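Local coordinates for protein mitochondrial enolase superfamily member 1 (Homo sapiens, PDB 4A35) that dehydrates L-fuconate to 2-keto-3-deoxy-L-fuconate in L-fucose catabolism, using one magnesium ion per subunit to stabilise the enediolate intermediate, at residues S8-R13 against A38-E43; D14-T19 against K61-V66; G287-S292 against L318-L323. All coordinates share one frame; numbering follows the deposited sequence.

Contact 1 of 3, residues S8-R13 against A38-E43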
loop_
_atom_site.group_PDB
_atom_site.type_symbol
_atom_site.label_atom_id
_atom_site.label_comp_id
_atom_site.label_asym_id
_atom_site.label_seq_id
_atom_site.Cartn_x
_atom_site.Cartn_y
_atom_site.Cartn_z
ATOM N N SER A 8 -5.527 -29.128 5.862
ATOM C CA SER A 8 -6.240 -29.399 7.103
ATOM C C SER A 8 -5.854 -28.481 8.234
ATOM O O SER A 8 -6.675 -28.262 9.127
ATOM C CB SER A 8 -6.001 -30.852 7.521
ATOM O OG SER A 8 -4.606 -31.099 7.569
ATOM N N ARG A 9 -4.600 -27.985 8.247
ATOM C CA ARG A 9 -4.075 -27.115 9.308
ATOM C C ARG A 9 -3.218 -25.998 8.754
ATOM O O ARG A 9 -2.555 -26.155 7.730
ATOM C CB ARG A 9 -3.218 -27.902 10.335
ATOM C CG ARG A 9 -3.892 -29.083 11.042
ATOM C CD ARG A 9 -3.013 -30.322 10.980
ATOM N NE ARG A 9 -3.785 -31.542 10.711
ATOM C CZ ARG A 9 -3.321 -32.610 10.063
ATOM N NH1 ARG A 9 -2.078 -32.625 9.596
ATOM N NH2 ARG A 9 -4.102 -33.664 9.865
ATOM N N LEU A 10 -3.222 -24.874 9.461
ATOM C CA LEU A 10 -2.354 -23.742 9.153
ATOM C C LEU A 10 -1.855 -23.186 10.492
ATOM O O LEU A 10 -2.655 -22.956 11.410
ATOM C CB LEU A 10 -3.080 -22.650 8.338
ATOM C CG LEU A 10 -2.232 -21.395 7.937
ATOM C CD1 LEU A 10 -2.703 -20.813 6.617
ATOM C CD2 LEU A 10 -2.253 -20.265 9.058
ATOM N N SER A 11 -0.578 -22.913 10.566
ATOM C CA SER A 11 0.006 -22.231 11.711
ATOM C C SER A 11 0.819 -21.048 11.182
ATOM O O SER A 11 1.355 -21.092 10.064
ATOM C CB SER A 11 0.852 -23.182 12.570
ATOM O OG SER A 11 2.098 -23.475 11.956
ATOM N N VAL A 12 0.887 -19.992 11.976
ATOM C CA VAL A 12 1.681 -18.824 11.630
ATOM C C VAL A 12 2.295 -18.316 12.912
ATOM O O VAL A 12 1.587 -18.166 13.917
ATOM C CB VAL A 12 0.906 -17.726 10.834
ATOM C CG1 VAL A 12 -0.447 -17.347 11.507
ATOM C CG2 VAL A 12 1.785 -16.508 10.591
ATOM N N ARG A 13 3.609 -18.051 12.856
ATOM C CA ARG A 13 4.377 -17.623 14.007
ATOM C C ARG A 13 5.229 -16.412 13.679
ATOM O O ARG A 13 5.725 -16.258 12.570
ATOM C CB ARG A 13 5.239 -18.802 14.520
ATOM C CG ARG A 13 4.383 -19.958 15.171
ATOM C CD ARG A 13 5.262 -21.162 15.450
ATOM N NE ARG A 13 5.569 -21.845 14.175
ATOM C CZ ARG A 13 6.289 -22.950 14.050
ATOM N NH1 ARG A 13 6.880 -23.499 15.123
ATOM N NH2 ARG A 13 6.470 -23.495 12.845
ATOM N N ALA A 38 7.057 -13.591 9.263
ATOM C CA ALA A 38 5.827 -14.316 9.640
ATOM C C ALA A 38 6.011 -15.703 8.981
ATOM O O ALA A 38 6.142 -15.788 7.745
ATOM C CB ALA A 38 4.589 -13.585 9.113
ATOM N N TYR A 39 6.177 -16.744 9.789
ATOM C CA TYR A 39 6.470 -18.099 9.268
ATOM C C TYR A 39 5.219 -18.918 9.290
ATOM O O TYR A 39 4.644 -19.150 10.371
ATOM C CB TYR A 39 7.561 -18.764 10.111
ATOM C CG TYR A 39 7.953 -20.138 9.607
ATOM C CD1 TYR A 39 8.479 -20.307 8.319
ATOM C CD2 TYR A 39 7.863 -21.255 10.430
ATOM C CE1 TYR A 39 8.887 -21.556 7.862
ATOM C CE2 TYR A 39 8.238 -22.525 9.971
ATOM C CZ TYR A 39 8.788 -22.660 8.695
ATOM O OH TYR A 39 9.194 -23.888 8.226
ATOM N N VAL A 40 4.801 -19.366 8.086
ATOM C CA VAL A 40 3.583 -20.123 7.876
ATOM C C VAL A 40 3.885 -21.590 7.598
ATOM O O VAL A 40 4.722 -21.890 6.738
ATOM C CB VAL A 40 2.781 -19.498 6.688
ATOM C CG1 VAL A 40 1.506 -20.312 6.398
ATOM C CG2 VAL A 40 2.453 -18.021 6.952
ATOM N N VAL A 41 3.115 -22.489 8.224
ATOM C CA VAL A 41 3.195 -23.917 7.930
ATOM C C VAL A 41 1.777 -24.444 7.666
ATOM O O VAL A 41 0.858 -24.268 8.476
ATOM C CB VAL A 41 3.950 -24.746 8.995
ATOM C CG1 VAL A 41 4.003 -26.244 8.628
ATOM C CG2 VAL A 41 5.351 -24.192 9.231
ATOM N N ILE A 42 1.606 -25.090 6.518
ATOM C CA ILE A 42 0.309 -25.704 6.199
ATOM C C ILE A 42 0.523 -27.203 6.081
ATOM O O ILE A 42 1.560 -27.662 5.557
ATOM C CB ILE A 42 -0.413 -25.120 4.943
ATOM C CG1 ILE A 42 0.400 -25.387 3.649
ATOM C CG2 ILE A 42 -0.767 -23.627 5.155
ATOM C CD1 ILE A 42 -0.293 -24.827 2.267
ATOM N N GLU A 43 -0.496 -27.950 6.515
ATOM C CA GLU A 43 -0.471 -29.396 6.462
ATOM C C GLU A 43 -1.676 -29.889 5.669
ATOM O O GLU A 43 -2.687 -29.176 5.545
ATOM C CB GLU A 43 -0.481 -29.987 7.895
ATOM C CG GLU A 43 0.781 -29.707 8.694
ATOM C CD GLU A 43 0.784 -30.197 10.128
ATOM O OE1 GLU A 43 0.184 -31.261 10.397
ATOM O OE2 GLU A 43 1.357 -29.496 10.993
HETATM O O HOH W 1 4.244 -21.641 11.614
#
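The R9 guanidinium carries the hydroxyl of S8 over one face, 3.1 Å from OG to the plane, and the carboxylate of E43 at its edge. NH1 of R9 reaches OE1 of E43 at 2.8 Å in a salt bridge that uses the anti side of the carboxylate, the planes standing 71° apart; bends at chi2 (131°) and chi3 turn the end of the arginine toward E43. The R13 guanidinium has water 1 in its plane, 2.9 Å from NE to the oxygen, and V41 CG2 at its edge, while its NH2 approaches the ring edge of Y39, 3.5 Å from CE2. Water 1 also joins S11 OG to the carbonyl O of Y39, and E421 takes NH1 of R13. A glutamine in place of E43 would probably leave the R9 guanidinium without its balancing charge. On the sheet face bearing L10, V12, V40 and I42, L10 CD1 lies 3.7 Å from I42 CG2, and V12 meets V40. Paired backbone bonds, such as S11 N to V41 O at 2.9 Å, tie the strands antiparallel at 164°. S8 and R9 both opposite E43 make a classic beta bulge in the three-stranded meander of the enolase-type N-terminal domain.

Contact 2 of 3, residues D14-T19 against K61-V66. With EDO (1,2-ethanediol), chain D.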
loop_
_atom_site.group_PDB
_atom_site.type_symbol
_atom_site.label_atom_id
_atom_site.label_comp_id
_atom_site.label_asym_id
_atom_site.label_seq_id
_atom_site.Cartn_x
_atom_site.Cartn_y
_atom_site.Cartn_z
ATOM N N ASP A 14 5.406 -15.563 14.682
ATOM C CA ASP A 14 6.185 -14.324 14.649
ATOM C C ASP A 14 7.624 -14.704 15.018
ATOM O O ASP A 14 7.867 -15.067 16.169
ATOM C CB ASP A 14 5.553 -13.349 15.684
ATOM C CG ASP A 14 6.120 -11.954 15.696
ATOM O OD1 ASP A 14 7.271 -11.766 15.200
ATOM O OD2 ASP A 14 5.445 -11.044 16.265
ATOM N N VAL A 15 8.567 -14.706 14.030
ATOM C CA VAL A 15 9.966 -15.117 14.250
ATOM C C VAL A 15 10.862 -13.898 14.068
ATOM O O VAL A 15 10.766 -13.242 13.041
ATOM C CB VAL A 15 10.379 -16.288 13.304
ATOM C CG1 VAL A 15 11.755 -16.839 13.661
ATOM C CG2 VAL A 15 9.336 -17.404 13.334
ATOM N N ARG A 16 11.700 -13.566 15.060
ATOM C CA ARG A 16 12.501 -12.358 14.955
ATOM C C ARG A 16 13.919 -12.604 15.324
ATOM O O ARG A 16 14.205 -13.280 16.304
ATOM C CB ARG A 16 11.919 -11.225 15.870
ATOM C CG ARG A 16 10.447 -10.870 15.553
ATOM C CD ARG A 16 9.967 -9.694 16.397
ATOM N NE ARG A 16 8.513 -9.565 16.255
ATOM C CZ ARG A 16 7.808 -8.494 16.598
ATOM N NH1 ARG A 16 8.417 -7.416 17.088
ATOM N NH2 ARG A 16 6.500 -8.480 16.433
ATOM N N PHE A 17 14.826 -12.089 14.476
ATOM C CA PHE A 17 16.252 -12.198 14.721
ATOM C C PHE A 17 16.752 -10.824 15.182
ATOM O O PHE A 17 16.491 -9.802 14.532
ATOM C CB PHE A 17 17.013 -12.766 13.490
ATOM C CG PHE A 17 16.503 -14.144 13.095
ATOM C CD1 PHE A 17 17.037 -15.297 13.671
ATOM C CD2 PHE A 17 15.444 -14.282 12.188
ATOM C CE1 PHE A 17 16.524 -16.569 13.359
ATOM C CE2 PHE A 17 14.928 -15.556 11.872
ATOM C CZ PHE A 17 15.469 -16.688 12.463
ATOM N N PRO A 18 17.594 -10.808 16.242
ATOM C CA PRO A 18 18.074 -9.510 16.790
ATOM C C PRO A 18 19.268 -8.925 16.010
ATOM O O PRO A 18 20.317 -8.616 16.564
ATOM C CB PRO A 18 18.433 -9.856 18.232
ATOM C CG PRO A 18 18.868 -11.358 18.151
ATOM C CD PRO A 18 17.932 -11.955 17.127
ATOM N N THR A 19 19.110 -8.749 14.716
ATOM C CA THR A 19 20.231 -8.308 13.875
ATOM C C THR A 19 20.666 -6.850 14.195
ATOM O O THR A 19 21.841 -6.528 13.971
ATOM C CB THR A 19 19.944 -8.544 12.399
ATOM O OG1 THR A 19 18.712 -7.983 12.106
ATOM C CG2 THR A 19 19.882 -10.041 12.030
ATOM N N LYS A 61 9.373 -4.898 14.441
ATOM C CA LYS A 61 8.074 -4.394 14.830
ATOM C C LYS A 61 7.139 -4.448 13.607
ATOM O O LYS A 61 7.547 -4.132 12.505
ATOM C CB LYS A 61 8.170 -2.946 15.361
ATOM C CG LYS A 61 8.924 -2.846 16.699
ATOM C CD LYS A 61 9.089 -1.384 17.001
ATOM C CE LYS A 61 9.974 -1.049 18.160
ATOM N NZ LYS A 61 11.297 -0.583 17.675
ATOM N N GLY A 62 5.926 -4.900 13.831
ATOM C CA GLY A 62 4.913 -5.019 12.778
ATOM C C GLY A 62 4.733 -6.428 12.304
ATOM O O GLY A 62 3.737 -6.728 11.645
ATOM N N THR A 63 5.650 -7.353 12.703
ATOM C CA THR A 63 5.511 -8.758 12.307
ATOM C C THR A 63 4.197 -9.322 12.880
ATOM O O THR A 63 3.532 -10.087 12.188
ATOM C CB THR A 63 6.721 -9.630 12.780
ATOM O OG1 THR A 63 7.962 -9.060 12.282
ATOM C CG2 THR A 63 6.607 -11.061 12.233
ATOM N N GLU A 64 3.834 -8.920 14.128
ATOM C CA GLU A 64 2.589 -9.374 14.768
ATOM C C GLU A 64 1.340 -8.910 13.931
ATOM O O GLU A 64 0.312 -9.592 13.930
ATOM C CB GLU A 64 2.525 -8.907 16.233
ATOM C CG GLU A 64 2.151 -7.434 16.451
ATOM C CD GLU A 64 3.217 -6.384 16.210
ATOM O OE1 GLU A 64 4.270 -6.701 15.611
ATOM O OE2 GLU A 64 2.927 -5.191 16.490
ATOM N N VAL A 65 1.424 -7.733 13.248
ATOM C CA VAL A 65 0.319 -7.232 12.407
ATOM C C VAL A 65 0.140 -8.154 11.167
ATOM O O VAL A 65 -1.003 -8.508 10.755
ATOM C CB VAL A 65 0.534 -5.728 12.039
ATOM C CG1 VAL A 65 -0.651 -5.205 11.244
ATOM C CG2 VAL A 65 0.785 -4.868 13.285
ATOM N N VAL A 66 1.269 -8.538 10.559
ATOM C CA VAL A 66 1.312 -9.489 9.425
ATOM C C VAL A 66 0.706 -10.851 9.877
ATOM O O VAL A 66 -0.160 -11.417 9.181
ATOM C CB VAL A 66 2.744 -9.627 8.836
ATOM C CG1 VAL A 66 2.781 -10.678 7.742
ATOM C CG2 VAL A 66 3.261 -8.270 8.311
HETATM C C1 EDO D . 11.614 -7.216 18.992
HETATM O O1 EDO D . 11.215 -6.916 17.650
HETATM C C2 EDO D . 10.861 -6.327 20.035
HETATM O O2 EDO D . 10.561 -5.031 19.511
#
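Strand residues 14-16 run past the start of helix 63-73, with D14 and T63 the nearest residues at 6.1 Å between CA atoms and G62 at the N-cap position. The side chains of D14 and R16 both leave the strand on the side of this helix start. R16 grips D14 side-on with two nitrogens: NE meets OD1 at 2.7 Å in an almost straight bond (175°) within the guanidinium plane, and NH2 meets OD2 at 2.8 Å on its syn lone pair. The arginine chain, extended from CG to NE, carries NH2 onward to E64 OE1 at 3.0 Å, a salt bridge whose hydrogen bond is weak. NH2 of R16 thus bridges two carboxylates that lie side by side, planes 3° apart, and the positive charge probably offsets their repulsion. In E64 the bend at chi2 (-77°) brings the carboxylate back to the helix start, where OE1 also accepts a weak bond from G62 N. T63 presses CG2 to 3.1 Å from D14 OD1 and sets OG1 over a face of the R16 guanidinium, while that hydroxyl bonds to T58 and to the carbonyl of G60. At the edge, NH1 of R16 holds O1 of an ethanediol molecule, probably from the crystallisation liquor, at 2.9 Å. The salt-bridge network of D14, R16 and E64 joins strand 7-16 of the enolase-type N-terminal domain to this helix. R16 and T63 both touch S36 of strand 36-44, Y429 makes a cation-pi contact with R16, and K61 N bonds to Q101 of the second subunit, whose A72 packs on E64.

Contact 3 of 3, residues G287-S292 against L318-L323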
loop_
_atom_site.group_PDB
_atom_site.type_symbol
_atom_site.label_atom_id
_atom_site.label_comp_id
_atom_site.label_asym_id
_atom_site.label_seq_id
_atom_site.Cartn_x
_atom_site.Cartn_y
_atom_site.Cartn_z
ATOM N N GLY A 287 8.731 10.137 -10.597
ATOM C CA GLY A 287 9.971 10.555 -9.944
ATOM C C GLY A 287 11.184 9.753 -10.373
ATOM O O GLY A 287 12.254 10.317 -10.674
ATOM N N HIS A 288 11.027 8.418 -10.424
ATOM C CA HIS A 288 12.101 7.534 -10.873
ATOM C C HIS A 288 12.461 7.838 -12.326
ATOM O O HIS A 288 13.667 7.948 -12.642
ATOM C CB HIS A 288 11.745 6.051 -10.668
ATOM C CG HIS A 288 12.049 5.578 -9.278
ATOM N ND1 HIS A 288 11.176 5.805 -8.231
ATOM C CD2 HIS A 288 13.142 4.924 -8.802
ATOM C CE1 HIS A 288 11.750 5.264 -7.153
ATOM N NE2 HIS A 288 12.921 4.722 -7.446
ATOM N N ALA A 289 11.435 8.082 -13.195
ATOM C CA ALA A 289 11.690 8.462 -14.585
ATOM C C ALA A 289 12.423 9.807 -14.667
ATOM O O ALA A 289 13.342 9.949 -15.460
ATOM C CB ALA A 289 10.377 8.514 -15.381
ATOM N N THR A 290 12.041 10.811 -13.838
ATOM C CA THR A 290 12.750 12.107 -13.848
ATOM C C THR A 290 14.258 11.917 -13.488
ATOM O O THR A 290 15.133 12.496 -14.156
ATOM C CB THR A 290 12.040 13.123 -12.911
ATOM O OG1 THR A 290 10.733 13.329 -13.405
ATOM C CG2 THR A 290 12.782 14.476 -12.835
ATOM N N ILE A 291 14.545 11.103 -12.465
ATOM C CA ILE A 291 15.918 10.858 -11.996
ATOM C C ILE A 291 16.659 10.063 -13.073
ATOM O O ILE A 291 17.788 10.402 -13.400
ATOM C CB ILE A 291 15.897 10.143 -10.637
ATOM C CG1 ILE A 291 15.234 11.057 -9.560
ATOM C CG2 ILE A 291 17.333 9.687 -10.204
ATOM C CD1 ILE A 291 14.676 10.297 -8.235
ATOM N N SER A 292 16.009 9.046 -13.645
ATOM C CA SER A 292 16.622 8.252 -14.714
ATOM C C SER A 292 17.054 9.162 -15.892
ATOM O O SER A 292 18.215 9.070 -16.338
ATOM C CB SER A 292 15.668 7.159 -15.196
ATOM O OG SER A 292 16.318 6.313 -16.144
ATOM N N LEU A 318 7.702 0.395 -16.054
ATOM C CA LEU A 318 8.113 -0.074 -17.391
ATOM C C LEU A 318 7.512 0.888 -18.457
ATOM O O LEU A 318 8.207 1.280 -19.379
ATOM C CB LEU A 318 7.661 -1.520 -17.604
ATOM C CG LEU A 318 8.451 -2.564 -16.736
ATOM C CD1 LEU A 318 7.755 -3.905 -16.736
ATOM C CD2 LEU A 318 9.908 -2.678 -17.224
ATOM N N GLN A 319 6.222 1.231 -18.326
ATOM C CA GLN A 319 5.531 2.150 -19.273
ATOM C C GLN A 319 6.234 3.519 -19.387
ATOM O O GLN A 319 6.428 4.010 -20.502
ATOM C CB GLN A 319 4.087 2.365 -18.880
ATOM C CG GLN A 319 3.227 1.169 -19.223
ATOM C CD GLN A 319 1.821 1.337 -18.701
ATOM O OE1 GLN A 319 1.606 1.727 -17.555
ATOM N NE2 GLN A 319 0.837 1.123 -19.572
ATOM N N ALA A 320 6.636 4.091 -18.223
ATOM C CA ALA A 320 7.278 5.380 -18.148
ATOM C C ALA A 320 8.784 5.306 -18.424
ATOM O O ALA A 320 9.433 6.356 -18.338
ATOM C CB ALA A 320 7.019 6.034 -16.793
ATOM N N LYS A 321 9.360 4.085 -18.656
ATOM C CA LYS A 321 10.814 3.889 -18.854
ATOM C C LYS A 321 11.582 4.511 -17.661
ATOM O O LYS A 321 12.562 5.240 -17.816
ATOM C CB LYS A 321 11.291 4.456 -20.223
ATOM C CG LYS A 321 10.529 3.889 -21.387
ATOM C CD LYS A 321 11.199 4.310 -22.686
ATOM C CE LYS A 321 10.586 3.552 -23.819
ATOM N NZ LYS A 321 11.201 3.953 -25.107
ATOM N N ALA A 322 11.089 4.238 -16.463
ATOM C CA ALA A 322 11.548 4.847 -15.226
ATOM C C ALA A 322 12.744 4.120 -14.634
ATOM O O ALA A 322 13.295 4.600 -13.652
ATOM C CB ALA A 322 10.394 4.856 -14.204
ATOM N N LEU A 323 13.120 2.939 -15.162
ATOM C CA LEU A 323 14.196 2.191 -14.488
ATOM C C LEU A 323 15.035 1.386 -15.526
ATOM O O LEU A 323 14.504 0.932 -16.545
ATOM C CB LEU A 323 13.621 1.267 -13.373
ATOM C CG LEU A 323 12.850 -0.039 -13.771
ATOM C CD1 LEU A 323 12.240 -0.707 -12.524
ATOM C CD2 LEU A 323 11.749 0.195 -14.846
#
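Two neighbouring helices on the outside of the enolase-type TIM barrel meet here, where the turn ending helix 311-319 lies against helix 285-295. The turn is a Schellman motif: K321 takes positive phi (54°) just after the helix, with two bonds back into the last turn, one of them K321 N to L318 O at 3.1 Å. The chain then brings A322 alongside helix 285-295, and the contact is made by small groups. The methyl of A322 nestles against the backbone of A289, its CB 3.5 Å from A289 N, and the two methyl carbons of A289 and A322 stand 3.8 Å apart. A289 CB also faces the turn at A320, 3.8 Å from the carbonyl O of A320 and a little farther from its CB. With the CA atoms of A289 and A322 only 3.7 Å apart, the helix and the turn come close enough to touch through backbone as well as methyl groups. H288 CB and S292 CB flank this point, one turn apart on the helix, lying 3.7 Å and 3.8 Å respectively from the carbonyl O of A322. The polar ends of both residues turn to other partners: OG of S292, set anti to the backbone N (chi1 -174°), bonds to Q324, and ND1 of H288 bonds to the carbonyl of D284. Beneath the contact, the H288 side chain, about 10 Å from a bound magnesium ion, packs on I302 and T304 of barrel strand 301-304, and L323 also touches T304. On another side of helix 285-295, I291 rests on V258 and A261 of helix 258-268.

From the N terminus, strand 7-16 serves contact 1 and then contact 2 without a break. Contact 1 pairs it with strand 36-44, closing a loop of 24 residues; contact 2 joins its far end to the start of helix 63-73, closing 41 residues, so the two alternate along the chain and cross. They also touch, A38 packing on V66 and Y39 on V15, so that sheet and helix pack together in the N-terminal domain. Contact 3 follows in series, closing a helix-strand-helix excursion of the barrel between 292 and 318. Its centre is about 39 Å from that of contact 1, on the opposite side of the chain's centre, and contact 3 touches neither of the others.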